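Local coordinates for protein thiosulfate sulfurtransferase (PDB 1YT8) that probably transfers sulfur from thiosulfate to cyanide as a sulfurtransferase built from four rhodanese-like domains, and binds a sulfite ion, at residues T247-A259 with D330-L342. Numbering follows the deposited sequence.
Sequences TRKAAAQRARAVA and DDGVRANMSASWL
Asn336 and Ala255 carry the middle of this helix-helix packing, with Val333 wedged in beside them. The axes of 247-259 and 334-342 approach to 8.0 Å and run nearly parallel, 22° apart. Such closeness is consistent with the small residues at the interface: Ala252, Ala255 and Ala259 lie against a segment that offers Gly332 and Ser340.

Asn336 lies over the helix backbone at Ala255 and Arg256, its CB 3.6 Å from Ala255 O. Its amide is fixed from several directions. ND2 donates to Gly332 O within its own segment (2.9 Å) and to a water that also accepts from Arg256 NH1, while OD1 accepts from Arg266 and rests 3.6 Å from Ala259 CB. The NE of Arg256 pairs with Asp260. The Ala255 methyl fits between Val333 and Met337 (a selenomethionine), whose SE is 3.8 Å from Ala255 CA. In Val333, the N-cap residue, CG1 is anti to the backbone N (chi1 175°), which leaves CG2 beside that N and pressed on Ala252, 3.3 Å from Ala252 N.

One direct hydrogen bond crosses the contact: Arg248 NH1 to Asp331 O, 2.8 Å. The oxygen lies in the guanidinium plane, yet the donor stands 46° out of the carbonyl plane. Val333 N to Asp331 OD2 makes an Asx turn and Arg334 N to the same oxygen an Asx motif, just before the helix.

Helix 334-344 connects parallel neighbouring strands 324-328 and 348-352 in a beta-alpha-beta crossover, with helix 245-262 alongside; strand 348-352 touches Asn336, and helices 174-181 and 197-208 contact Val333 and Met337, respectively.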
ATOM      1  N   THR A 247      -3.271 -10.092  29.800  1.00 34.30           N
ATOM      2  CA  THR A 247      -3.453 -10.551  28.429  1.00 33.52           C
ATOM      3  C   THR A 247      -2.217 -10.225  27.587  1.00 31.81           C
ATOM      4  O   THR A 247      -1.683 -11.086  26.889  1.00 32.50           O
ATOM      5  CB  THR A 247      -4.683  -9.869  27.786  1.00 34.55           C
ATOM      6  OG1 THR A 247      -5.854 -10.178  28.552  1.00 35.16           O
ATOM      7  CG2 THR A 247      -4.873 -10.340  26.351  1.00 34.97           C
ATOM      8  N   ARG A 248      -1.766  -8.978  27.673  1.00 30.87           N
ATOM      9  CA  ARG A 248      -0.611  -8.512  26.913  1.00 29.39           C
ATOM     10  C   ARG A 248       0.663  -9.318  27.169  1.00 29.76           C
ATOM     11  O   ARG A 248       1.281  -9.835  26.236  1.00 27.76           O
ATOM     12  CB  ARG A 248      -0.344  -7.038  27.228  1.00 30.25           C
ATOM     13  CG  ARG A 248       0.716  -6.390  26.349  1.00 29.30           C
ATOM     14  CD  ARG A 248       1.338  -5.191  27.049  1.00 30.18           C
ATOM     15  NE  ARG A 248       2.089  -5.605  28.229  1.00 31.30           N
ATOM     16  CZ  ARG A 248       3.251  -6.254  28.192  1.00 31.81           C
ATOM     17  NH1 ARG A 248       3.810  -6.560  27.027  1.00 28.52           N
ATOM     18  NH2 ARG A 248       3.845  -6.613  29.322  1.00 31.80           N
ATOM     19  N   LYS A 249       1.051  -9.422  28.435  1.00 28.96           N
ATOM     20  CA  LYS A 249       2.264 -10.139  28.818  1.00 29.40           C
ATOM     21  C   LYS A 249       2.337 -11.563  28.270  1.00 29.12           C
ATOM     22  O   LYS A 249       3.381 -11.990  27.773  1.00 27.70           O
ATOM     23  CB  LYS A 249       2.385 -10.163  30.340  1.00 31.11           C
ATOM     24  CG  LYS A 249       3.656 -10.799  30.865  1.00 33.77           C
ATOM     25  CD  LYS A 249       3.652 -10.791  32.387  1.00 36.25           C
ATOM     26  CE  LYS A 249       4.843 -11.534  32.965  1.00 37.48           C
ATOM     27  NZ  LYS A 249       4.770 -11.574  34.459  1.00 38.99           N
ATOM     28  N   ALA A 250       1.231 -12.293  28.361  1.00 28.02           N
ATOM     29  CA  ALA A 250       1.183 -13.668  27.879  1.00 27.75           C
ATOM     30  C   ALA A 250       1.363 -13.719  26.361  1.00 26.50           C
ATOM     31  O   ALA A 250       2.166 -14.498  25.845  1.00 25.41           O
ATOM     32  CB  ALA A 250      -0.147 -14.310  28.273  1.00 27.94           C
ATOM     33  N   ALA A 251       0.611 -12.882  25.656  1.00 24.97           N
ATOM     34  CA  ALA A 251       0.679 -12.825  24.199  1.00 23.97           C
ATOM     35  C   ALA A 251       2.064 -12.387  23.724  1.00 22.65           C
ATOM     36  O   ALA A 251       2.573 -12.895  22.726  1.00 21.76           O
ATOM     37  CB  ALA A 251      -0.376 -11.868  23.671  1.00 23.43           C
ATOM     38  N   ALA A 252       2.662 -11.439  24.440  1.00 20.09           N
ATOM     39  CA  ALA A 252       3.988 -10.931  24.095  1.00 20.63           C
ATOM     40  C   ALA A 252       5.036 -12.038  24.139  1.00 20.29           C
ATOM     41  O   ALA A 252       5.918 -12.107  23.281  1.00 20.28           O
ATOM     42  CB  ALA A 252       4.376  -9.801  25.041  1.00 20.45           C
ATOM     43  N   GLN A 253       4.942 -12.902  25.144  1.00 20.52           N
ATOM     44  CA  GLN A 253       5.880 -14.004  25.279  1.00 21.37           C
ATOM     45  C   GLN A 253       5.759 -14.943  24.080  1.00 21.42           C
ATOM     46  O   GLN A 253       6.764 -15.389  23.530  1.00 20.98           O
ATOM     47  CB  GLN A 253       5.611 -14.769  26.580  1.00 24.37           C
ATOM     48  CG  GLN A 253       6.590 -15.896  26.848  1.00 30.33           C
ATOM     49  CD  GLN A 253       6.582 -16.339  28.300  1.00 35.17           C
ATOM     50  OE1 GLN A 253       6.869 -15.549  29.202  1.00 37.68           O
ATOM     51  NE2 GLN A 253       6.254 -17.606  28.532  1.00 36.22           N
ATOM     52  N   ARG A 254       4.524 -15.230  23.675  1.00 19.47           N
ATOM     53  CA  ARG A 254       4.272 -16.111  22.536  1.00 20.66           C
ATOM     54  C   ARG A 254       4.779 -15.482  21.237  1.00 17.53           C
ATOM     55  O   ARG A 254       5.405 -16.155  20.413  1.00 16.55           O
ATOM     56  CB  ARG A 254       2.772 -16.385  22.398  1.00 21.89           C
ATOM     57  CG  ARG A 254       2.127 -17.092  23.579  1.00 27.08           C
ATOM     58  CD  ARG A 254       2.432 -18.576  23.593  1.00 31.28           C
ATOM     59  NE  ARG A 254       1.531 -19.288  24.499  1.00 36.89           N
ATOM     60  CZ  ARG A 254       1.436 -20.612  24.577  1.00 37.86           C
ATOM     61  NH1 ARG A 254       2.190 -21.381  23.802  1.00 39.85           N
ATOM     62  NH2 ARG A 254       0.580 -21.166  25.427  1.00 39.68           N
ATOM     63  N   ALA A 255       4.498 -14.192  21.062  1.00 16.78           N
ATOM     64  CA  ALA A 255       4.914 -13.458  19.868  1.00 16.79           C
ATOM     65  C   ALA A 255       6.431 -13.394  19.739  1.00 18.43           C
ATOM     66  O   ALA A 255       6.978 -13.599  18.656  1.00 18.34           O
ATOM     67  CB  ALA A 255       4.338 -12.042  19.896  1.00 15.30           C
ATOM     68  N   ARG A 256       7.111 -13.098  20.841  1.00 18.74           N
ATOM     69  CA  ARG A 256       8.566 -13.025  20.818  1.00 17.86           C
ATOM     70  C   ARG A 256       9.154 -14.373  20.397  1.00 17.95           C
ATOM     71  O   ARG A 256      10.159 -14.424  19.686  1.00 18.00           O
ATOM     72  CB  ARG A 256       9.102 -12.610  22.195  1.00 16.96           C
ATOM     73  CG  ARG A 256      10.629 -12.591  22.309  1.00 18.85           C
ATOM     74  CD  ARG A 256      11.292 -11.764  21.206  1.00 18.94           C
ATOM     75  NE  ARG A 256      12.740 -11.686  21.393  1.00 18.06           N
ATOM     76  CZ  ARG A 256      13.344 -10.846  22.230  1.00 19.96           C
ATOM     77  NH1 ARG A 256      12.628  -9.997  22.955  1.00 19.98           N
ATOM     78  NH2 ARG A 256      14.664 -10.867  22.356  1.00 23.84           N
ATOM     79  N   ALA A 257       8.524 -15.462  20.826  1.00 17.60           N
ATOM     80  CA  ALA A 257       8.998 -16.795  20.469  1.00 18.45           C
ATOM     81  C   ALA A 257       8.847 -17.021  18.962  1.00 18.00           C
ATOM     82  O   ALA A 257       9.713 -17.623  18.321  1.00 17.77           O
ATOM     83  CB  ALA A 257       8.221 -17.857  21.244  1.00 20.05           C
ATOM     84  N   VAL A 258       7.742 -16.541  18.396  1.00 17.44           N
ATOM     85  CA  VAL A 258       7.508 -16.687  16.961  1.00 17.53           C
ATOM     86  C   VAL A 258       8.561 -15.892  16.189  1.00 16.65           C
ATOM     87  O   VAL A 258       9.125 -16.378  15.206  1.00 17.03           O
ATOM     88  CB  VAL A 258       6.097 -16.186  16.573  1.00 17.68           C
ATOM     89  CG1 VAL A 258       5.905 -16.263  15.056  1.00 18.61           C
ATOM     90  CG2 VAL A 258       5.044 -17.032  17.274  1.00 16.24           C
ATOM     91  N   ALA A 259       8.828 -14.674  16.646  1.00 16.11           N
ATOM     92  CA  ALA A 259       9.817 -13.811  16.009  1.00 16.33           C
ATOM     93  C   ALA A 259      11.209 -14.440  16.078  1.00 18.05           C
ATOM     94  O   ALA A 259      11.942 -14.449  15.088  1.00 17.12           O
ATOM     95  CB  ALA A 259       9.825 -12.443  16.680  1.00 15.08           C
ATOM     96  N   ASP A 330       4.399  -0.781  21.219  1.00 19.45           N
ATOM     97  CA  ASP A 330       4.527  -0.535  22.653  1.00 18.57           C
ATOM     98  C   ASP A 330       3.812  -1.619  23.446  1.00 19.96           C
ATOM     99  O   ASP A 330       3.358  -1.380  24.566  1.00 20.52           O
ATOM    100  CB  ASP A 330       3.929   0.832  23.006  1.00 21.04           C
ATOM    101  CG  ASP A 330       2.477   0.981  22.541  1.00 19.78           C
ATOM    102  OD1 ASP A 330       1.854  -0.030  22.155  1.00 17.76           O
ATOM    103  OD2 ASP A 330       1.951   2.116  22.571  1.00 22.27           O
ATOM    104  N   ASP A 331       3.732  -2.814  22.869  1.00 18.65           N
ATOM    105  CA  ASP A 331       3.026  -3.924  23.503  1.00 18.24           C
ATOM    106  C   ASP A 331       3.786  -5.245  23.517  1.00 17.30           C
ATOM    107  O   ASP A 331       3.439  -6.152  24.272  1.00 19.49           O
ATOM    108  CB  ASP A 331       1.692  -4.138  22.791  1.00 18.74           C
ATOM    109  CG  ASP A 331       1.860  -4.285  21.291  1.00 19.28           C
ATOM    110  OD1 ASP A 331       1.986  -3.245  20.606  1.00 19.91           O
ATOM    111  OD2 ASP A 331       1.885  -5.436  20.802  1.00 18.22           O
ATOM    112  N   GLY A 332       4.799  -5.366  22.666  1.00 17.65           N
ATOM    113  CA  GLY A 332       5.572  -6.596  22.619  1.00 15.92           C
ATOM    114  C   GLY A 332       4.945  -7.723  21.810  1.00 16.16           C
ATOM    115  O   GLY A 332       5.417  -8.857  21.862  1.00 17.69           O
ATOM    116  N   VAL A 333       3.889  -7.423  21.059  1.00 16.30           N
ATOM    117  CA  VAL A 333       3.223  -8.439  20.248  1.00 15.23           C
ATOM    118  C   VAL A 333       3.167  -8.087  18.761  1.00 14.11           C
ATOM    119  O   VAL A 333       3.629  -8.849  17.916  1.00 14.74           O
ATOM    120  CB  VAL A 333       1.765  -8.676  20.719  1.00 15.68           C
ATOM    121  CG1 VAL A 333       1.064  -9.661  19.778  1.00 16.16           C
ATOM    122  CG2 VAL A 333       1.749  -9.220  22.143  1.00 18.04           C
ATOM    123  N   ARG A 334       2.593  -6.931  18.455  1.00 13.52           N
ATOM    124  CA  ARG A 334       2.416  -6.489  17.074  1.00 13.92           C
ATOM    125  C   ARG A 334       3.665  -6.441  16.206  1.00 14.50           C
ATOM    126  O   ARG A 334       3.666  -6.969  15.091  1.00 13.91           O
ATOM    127  CB  ARG A 334       1.701  -5.138  17.068  1.00 12.29           C
ATOM    128  CG  ARG A 334       0.281  -5.248  17.606  1.00 14.49           C
ATOM    129  CD  ARG A 334      -0.442  -3.919  17.621  1.00 15.59           C
ATOM    130  NE  ARG A 334       0.059  -3.041  18.674  1.00 16.16           N
ATOM    131  CZ  ARG A 334      -0.536  -1.914  19.047  1.00 18.45           C
ATOM    132  NH1 ARG A 334      -1.657  -1.523  18.454  1.00 15.98           N
ATOM    133  NH2 ARG A 334      -0.016  -1.184  20.025  1.00 17.53           N
ATOM    134  N   ALA A 335       4.723  -5.814  16.706  1.00 13.85           N
ATOM    135  CA  ALA A 335       5.964  -5.733  15.950  1.00 14.73           C
ATOM    136  C   ALA A 335       6.574  -7.129  15.780  1.00 13.19           C
ATOM    137  O   ALA A 335       7.022  -7.483  14.694  1.00 11.54           O
ATOM    138  CB  ALA A 335       6.949  -4.798  16.655  1.00 14.55           C
ATOM    139  N   ASN A 336       6.581  -7.927  16.847  1.00 12.92           N
ATOM    140  CA  ASN A 336       7.137  -9.275  16.763  1.00 12.87           C
ATOM    141  C   ASN A 336       6.414 -10.133  15.728  1.00 12.96           C
ATOM    142  O   ASN A 336       7.060 -10.817  14.931  1.00 12.81           O
ATOM    143  CB  ASN A 336       7.081  -9.995  18.122  1.00 12.79           C
ATOM    144  CG  ASN A 336       8.199  -9.571  19.062  1.00 16.37           C
ATOM    145  OD1 ASN A 336       9.353  -9.418  18.653  1.00 14.63           O
ATOM    146  ND2 ASN A 336       7.864  -9.401  20.339  1.00 16.85           N
HETATM  147  N   MSE A 337       5.084 -10.109  15.744  1.00 11.55           N
HETATM  148  CA  MSE A 337       4.313 -10.904  14.794  1.00 12.57           C
HETATM  149  C   MSE A 337       4.513 -10.423  13.359  1.00 11.10           C
HETATM  150  O   MSE A 337       4.750 -11.226  12.459  1.00 11.67           O
HETATM  151  CB  MSE A 337       2.819 -10.887  15.140  1.00 12.62           C
HETATM  152  CG  MSE A 337       2.423 -11.695  16.377  1.00 15.29           C
HETATM  153 SE   MSE A 337       3.116 -13.515  16.479  1.00 20.75          SE
HETATM  154  CE  MSE A 337       2.334 -14.264  14.859  1.00 15.21           C
ATOM    155  N   SER A 338       4.424  -9.114  13.145  1.00 13.80           N
ATOM    156  CA  SER A 338       4.598  -8.559  11.807  1.00 11.82           C
ATOM    157  C   SER A 338       5.994  -8.859  11.274  1.00 11.87           C
ATOM    158  O   SER A 338       6.163  -9.188  10.096  1.00 11.06           O
ATOM    159  CB  SER A 338       4.355  -7.045  11.822  1.00 11.31           C
ATOM    160  OG  SER A 338       3.009  -6.750  12.161  1.00 11.97           O
ATOM    161  N   ALA A 339       6.993  -8.741  12.144  1.00 13.39           N
ATOM    162  CA  ALA A 339       8.376  -9.016  11.762  1.00 13.06           C
ATOM    163  C   ALA A 339       8.550 -10.483  11.367  1.00 13.02           C
ATOM    164  O   ALA A 339       9.263 -10.794  10.411  1.00 13.75           O
ATOM    165  CB  ALA A 339       9.319  -8.666  12.911  1.00 12.43           C
ATOM    166  N   SER A 340       7.893 -11.390  12.088  1.00 11.97           N
ATOM    167  CA  SER A 340       8.025 -12.808  11.763  1.00 13.19           C
ATOM    168  C   SER A 340       7.557 -13.075  10.332  1.00 11.13           C
ATOM    169  O   SER A 340       8.141 -13.893   9.625  1.00 10.63           O
ATOM    170  CB  SER A 340       7.244 -13.685  12.762  1.00 12.21           C
ATOM    171  OG  SER A 340       5.843 -13.625  12.565  1.00 14.27           O
ATOM    172  N   TRP A 341       6.509 -12.376   9.900  1.00 12.30           N
ATOM    173  CA  TRP A 341       6.001 -12.550   8.543  1.00 10.37           C
ATOM    174  C   TRP A 341       6.939 -11.921   7.510  1.00 10.53           C
ATOM    175  O   TRP A 341       7.203 -12.509   6.459  1.00 11.42           O
ATOM    176  CB  TRP A 341       4.588 -11.956   8.431  1.00 12.03           C
ATOM    177  CG  TRP A 341       3.564 -12.787   9.149  1.00 13.06           C
ATOM    178  CD1 TRP A 341       2.698 -12.371  10.122  1.00 11.89           C
ATOM    179  CD2 TRP A 341       3.328 -14.189   8.973  1.00 12.35           C
ATOM    180  NE1 TRP A 341       1.937 -13.434  10.565  1.00 12.87           N
ATOM    181  CE2 TRP A 341       2.305 -14.560   9.874  1.00 13.92           C
ATOM    182  CE3 TRP A 341       3.885 -15.172   8.138  1.00 13.62           C
ATOM    183  CZ2 TRP A 341       1.825 -15.874   9.965  1.00 13.60           C
ATOM    184  CZ3 TRP A 341       3.409 -16.480   8.229  1.00 14.95           C
ATOM    185  CH2 TRP A 341       2.388 -16.817   9.137  1.00 15.37           C
ATOM    186  N   LEU A 342       7.447 -10.729   7.808  1.00 12.72           N
ATOM    187  CA  LEU A 342       8.370 -10.051   6.897  1.00 12.92           C
ATOM    188  C   LEU A 342       9.657 -10.875   6.736  1.00 12.43           C
ATOM    189  O   LEU A 342      10.251 -10.922   5.657  1.00 10.96           O
ATOM    190  CB  LEU A 342       8.684  -8.644   7.434  1.00 11.88           C
ATOM    191  CG  LEU A 342       7.491  -7.679   7.379  1.00 12.74           C
ATOM    192  CD1 LEU A 342       7.724  -6.479   8.289  1.00 12.81           C
ATOM    193  CD2 LEU A 342       7.267  -7.240   5.942  1.00 13.75           C
TER
HETATM  194  O   HOH W   1       9.989  -8.726  22.424  1.00 19.74           O